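Local coordinates for peptidase M28 (Shewanella amazonensis SB2B, PDB 3IIB), which is a dimeric zinc metallopeptidase of family M28 that probably hydrolyses dipeptides or removes C-terminal residues from peptides, at residues E250-G255 against H324-E329; R293-V298 against V429-K434. All coordinates share one frame; numbering follows the deposited sequence.

Contact 1: E250-G255 against H324-E329; sequences EIVLIG and HYIAAE
The imidazole of H324 lies flat against I251: CB of I251 sits 4.3 Å from the centroid of the H324 ring, almost on its normal, a CH-pi contact over one face. L253 meets the same ring differently, its CD1 arriving in plane at the edge. H324 has CG anti to its carbonyl carbon (chi1 -80°), which lays the ring alongside I251. Both ring nitrogens are satisfied, ND1 by the carbonyl of E320 and NE2 by the hydroxyl of Y313, so histidine suits a spot needing a flat apolar face and two polar corners. With an alanine in place of H324, the Y313 hydroxyl is likely to lose this partner and a gap to open beside I251 and L253. On the same face A327 pairs with L253, their CB atoms 4.1 Å apart, and its small side chain adds little bulk. Beneath these side chains run two parallel strands of the central sheet of the M28 zinc-exopeptidase fold, joined by alternating bonds: L253 N to I326 O is nearly straight (173°), and A328 N reaches L253 O at 3.0 Å. On the other face, beside helix 413-432, V252 lies alongside both Y325 and I326, CG1 to CG2 of I326 at 4.2 Å. Where G255 has no side chain, E329 runs its CG to 3.4 Å from G255 O; its OE1 is hydrogen-bonded to D376 N, and the side chain lies near those of the zinc ligands H257 and D331.

Contact 2: R293-V298 against V429-K434; sequences RTIRVV and VMANSK
NH1 of R293 is shared between two backbone carbonyls at the end of helix 413-432: S433 O at 2.8 Å and M430 O at 2.9 Å. The S433 oxygen lies near the guanidinium plane and offers a lone pair to a fairly straight bond (159°), whereas the M430 oxygen stands 22° out of that plane and takes a more bent one. A weak bond from NH2 also reaches S433 O. Arginine suits this place because one planar cation can serve several carbonyls where the helix gives way to loop, and its positive charge would probably be favoured by the negative end of the helix dipole. The chain is extended from CG to NE, with CG anti to the carbonyl carbon (chi1 -59°), which carries the guanidinium past A431; CG of R293 passes 3.5 Å from A431 O. That same oxygen accepts the backbone N of R293 at 2.9 Å, lying in sequence between the two that the side chain binds. I295 lays CG1 and CD1 against A431 CB, each at 3.7 Å, and the small methyl lets strand and helix come close. NE of R293 forms a salt bridge to E250, and its guanidinium makes a cation-pi contact with Y325. The C-terminal end of helix 413-432 is tied to the start of strand 293-300, which runs between strands 220-242 and 247-257, while I295 also touches I284 of helix 267-285.

Overall arrangement
Both contacts are buried, and they meet in the same sheet, where strands 247-257 and 293-300 are neighbours. Contact 1 is a strand-to-strand pairing, held by parallel backbone hydrogen bonds and largely apolar side chains, with H324 and E329 among them on one face; contact 2 joins a strand to a helix end, and its chief bonds come from one arginine and its backbone N. The two are coupled directly: V252 O and R296 N, 2.7 Å apart, probably share a hydrogen bond, while Y325 CE2 packs on M430 O. Contact 1 leads at its E329 end toward the zinc site, whereas contact 2 lies away from it, farther from the chain's centre (about 23 Å against 18 Å, centre to centre).

Contact 1: E250-G255 against H324-E329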
# COMPACT_ATOMS: atom_id res chain seq x y z
N GLU A 250 10.26 -29.78 -33.96
CA GLU A 250 11.07 -28.99 -33.07
C GLU A 250 10.20 -27.92 -32.40
O GLU A 250 9.28 -27.41 -33.01
CB GLU A 250 12.19 -28.31 -33.83
CG GLU A 250 13.09 -29.29 -34.53
CD GLU A 250 14.26 -28.65 -35.23
OE1 GLU A 250 14.86 -27.70 -34.68
OE2 GLU A 250 14.59 -29.14 -36.34
N ILE A 251 10.52 -27.64 -31.14
CA ILE A 251 9.69 -26.81 -30.29
C ILE A 251 10.44 -25.58 -29.79
O ILE A 251 11.55 -25.69 -29.28
CB ILE A 251 9.24 -27.59 -29.05
CG1 ILE A 251 8.33 -28.75 -29.46
CG2 ILE A 251 8.52 -26.67 -28.07
CD1 ILE A 251 8.60 -29.98 -28.65
N VAL A 252 9.83 -24.42 -29.96
CA VAL A 252 10.24 -23.20 -29.27
C VAL A 252 9.23 -23.03 -28.15
O VAL A 252 8.01 -22.90 -28.40
CB VAL A 252 10.19 -21.99 -30.20
CG1 VAL A 252 10.39 -20.68 -29.40
CG2 VAL A 252 11.24 -22.18 -31.34
N LEU A 253 9.70 -23.06 -26.92
CA LEU A 253 8.84 -23.00 -25.75
C LEU A 253 8.90 -21.60 -25.15
O LEU A 253 9.99 -21.11 -24.81
CB LEU A 253 9.32 -24.02 -24.72
CG LEU A 253 8.45 -24.34 -23.49
CD1 LEU A 253 8.96 -25.59 -22.79
CD2 LEU A 253 8.40 -23.21 -22.52
N ILE A 254 7.75 -20.97 -25.00
CA ILE A 254 7.68 -19.69 -24.30
C ILE A 254 6.66 -19.88 -23.18
O ILE A 254 5.54 -20.39 -23.39
CB ILE A 254 7.37 -18.49 -25.25
CG1 ILE A 254 6.05 -18.71 -26.01
CG2 ILE A 254 8.62 -18.16 -26.22
CD1 ILE A 254 5.66 -17.47 -26.89
N GLY A 255 7.10 -19.55 -21.98
CA GLY A 255 6.33 -19.92 -20.80
C GLY A 255 6.05 -18.79 -19.82
O GLY A 255 6.62 -17.69 -19.89
N HIS A 324 13.53 -29.77 -28.26
CA HIS A 324 13.27 -28.41 -27.77
C HIS A 324 14.40 -27.53 -28.26
O HIS A 324 15.55 -27.71 -27.89
CB HIS A 324 13.18 -28.34 -26.25
CG HIS A 324 11.86 -28.79 -25.73
ND1 HIS A 324 11.35 -30.04 -26.02
CD2 HIS A 324 10.92 -28.14 -25.01
CE1 HIS A 324 10.16 -30.14 -25.45
NE2 HIS A 324 9.87 -29.00 -24.85
N TYR A 325 14.09 -26.63 -29.18
CA TYR A 325 15.12 -25.80 -29.77
C TYR A 325 15.66 -24.80 -28.73
O TYR A 325 16.87 -24.67 -28.55
CB TYR A 325 14.54 -25.10 -30.99
CG TYR A 325 15.53 -24.24 -31.74
CD1 TYR A 325 16.64 -24.80 -32.37
CD2 TYR A 325 15.33 -22.88 -31.86
CE1 TYR A 325 17.55 -23.99 -33.07
CE2 TYR A 325 16.25 -22.07 -32.54
CZ TYR A 325 17.31 -22.64 -33.15
OH TYR A 325 18.19 -21.80 -33.80
N ILE A 326 14.74 -24.09 -28.07
CA ILE A 326 15.08 -23.11 -27.05
C ILE A 326 13.86 -22.91 -26.20
O ILE A 326 12.73 -23.09 -26.69
CB ILE A 326 15.56 -21.79 -27.66
CG1 ILE A 326 16.21 -20.89 -26.59
CG2 ILE A 326 14.40 -21.06 -28.35
CD1 ILE A 326 17.24 -19.88 -27.16
N ALA A 327 14.08 -22.57 -24.94
CA ALA A 327 13.01 -22.27 -24.01
C ALA A 327 13.25 -20.94 -23.29
O ALA A 327 14.39 -20.61 -23.02
CB ALA A 327 12.91 -23.38 -22.95
N ALA A 328 12.17 -20.20 -22.98
CA ALA A 328 12.24 -18.92 -22.24
C ALA A 328 10.96 -18.73 -21.47
O ALA A 328 9.92 -19.27 -21.85
CB ALA A 328 12.49 -17.70 -23.15
N GLU A 329 11.05 -18.00 -20.37
CA GLU A 329 9.89 -17.74 -19.51
C GLU A 329 9.83 -16.29 -19.06
O GLU A 329 10.85 -15.72 -18.64
CB GLU A 329 9.90 -18.63 -18.28
CG GLU A 329 8.77 -18.30 -17.33
CD GLU A 329 8.62 -19.27 -16.16
OE1 GLU A 329 9.65 -19.55 -15.51
OE2 GLU A 329 7.47 -19.75 -15.91

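Contact 2: R293-V298 against V429-K434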
# COMPACT_ATOMS: atom_id res chain seq x y z
N ARG A 293 9.31 -24.08 -36.94
CA ARG A 293 9.15 -24.89 -35.71
C ARG A 293 7.78 -24.68 -35.09
O ARG A 293 7.17 -23.65 -35.28
CB ARG A 293 10.20 -24.55 -34.67
CG ARG A 293 11.64 -24.75 -35.15
CD ARG A 293 12.72 -24.57 -34.08
NE ARG A 293 13.97 -25.04 -34.65
CZ ARG A 293 14.82 -24.30 -35.39
NH1 ARG A 293 14.65 -22.98 -35.50
NH2 ARG A 293 15.86 -24.88 -35.98
N THR A 294 7.37 -25.66 -34.28
CA THR A 294 6.19 -25.49 -33.44
C THR A 294 6.51 -24.51 -32.32
O THR A 294 7.60 -24.56 -31.75
CB THR A 294 5.75 -26.83 -32.90
OG1 THR A 294 5.36 -27.65 -34.01
CG2 THR A 294 4.62 -26.66 -31.87
N ILE A 295 5.61 -23.57 -32.05
CA ILE A 295 5.74 -22.69 -30.88
C ILE A 295 4.79 -23.17 -29.82
O ILE A 295 3.58 -23.25 -30.03
CB ILE A 295 5.46 -21.23 -31.24
CG1 ILE A 295 6.54 -20.75 -32.22
CG2 ILE A 295 5.38 -20.32 -29.99
CD1 ILE A 295 6.15 -19.45 -33.04
N ARG A 296 5.33 -23.48 -28.65
CA ARG A 296 4.55 -24.04 -27.57
C ARG A 296 4.50 -23.04 -26.40
O ARG A 296 5.56 -22.68 -25.84
CB ARG A 296 5.14 -25.39 -27.14
CG ARG A 296 4.34 -26.04 -26.00
CD ARG A 296 4.88 -27.38 -25.58
NE ARG A 296 4.66 -28.37 -26.63
CZ ARG A 296 5.28 -29.55 -26.72
NH1 ARG A 296 6.21 -29.92 -25.82
NH2 ARG A 296 4.97 -30.37 -27.70
N VAL A 297 3.28 -22.60 -26.05
CA VAL A 297 3.04 -21.78 -24.88
C VAL A 297 2.81 -22.73 -23.72
O VAL A 297 1.95 -23.59 -23.80
CB VAL A 297 1.83 -20.84 -25.05
CG1 VAL A 297 1.47 -20.13 -23.72
CG2 VAL A 297 2.12 -19.77 -26.12
N VAL A 298 3.60 -22.62 -22.66
CA VAL A 298 3.38 -23.45 -21.49
C VAL A 298 3.08 -22.55 -20.31
O VAL A 298 3.89 -21.67 -19.97
CB VAL A 298 4.58 -24.39 -21.14
CG1 VAL A 298 4.23 -25.25 -19.96
CG2 VAL A 298 4.96 -25.19 -22.34
N VAL A 429 11.61 -15.25 -34.51
CA VAL A 429 12.98 -15.42 -34.95
C VAL A 429 13.52 -16.81 -34.57
O VAL A 429 14.08 -17.51 -35.42
CB VAL A 429 13.91 -14.28 -34.42
CG1 VAL A 429 15.34 -14.59 -34.74
CG2 VAL A 429 13.50 -12.92 -35.07
N MSE A 430 13.27 -17.26 -33.34
CA MSE A 430 13.76 -18.56 -32.95
C MSE A 430 13.06 -19.72 -33.67
O MSE A 430 13.72 -20.73 -33.98
CB MSE A 430 13.65 -18.78 -31.44
CG MSE A 430 14.50 -17.86 -30.61
SE MSE A 430 16.41 -18.18 -30.82
CE MSE A 430 16.63 -17.00 -31.96
N ALA A 431 11.75 -19.58 -33.95
CA ALA A 431 11.00 -20.63 -34.65
C ALA A 431 11.36 -20.73 -36.12
O ALA A 431 10.96 -21.69 -36.78
CB ALA A 431 9.46 -20.42 -34.51
N ASN A 432 12.14 -19.76 -36.62
CA ASN A 432 12.58 -19.77 -38.02
C ASN A 432 14.12 -19.73 -38.19
O ASN A 432 14.64 -19.74 -39.31
CB ASN A 432 11.89 -18.64 -38.75
CG ASN A 432 10.40 -18.88 -38.84
OD1 ASN A 432 9.96 -19.70 -39.62
ND2 ASN A 432 9.60 -18.22 -37.96
N SER A 433 14.85 -19.79 -37.08
CA SER A 433 16.30 -19.67 -37.12
C SER A 433 16.95 -20.93 -37.63
O SER A 433 16.51 -22.04 -37.35
CB SER A 433 16.85 -19.41 -35.73
OG SER A 433 18.27 -19.19 -35.75
N LYS A 434 18.02 -20.75 -38.40
CA LYS A 434 18.86 -21.87 -38.80
C LYS A 434 20.08 -22.14 -37.93
O LYS A 434 20.87 -23.03 -38.26
CB LYS A 434 19.31 -21.64 -40.25
CG LYS A 434 18.16 -21.49 -41.21
CD LYS A 434 17.31 -22.72 -41.23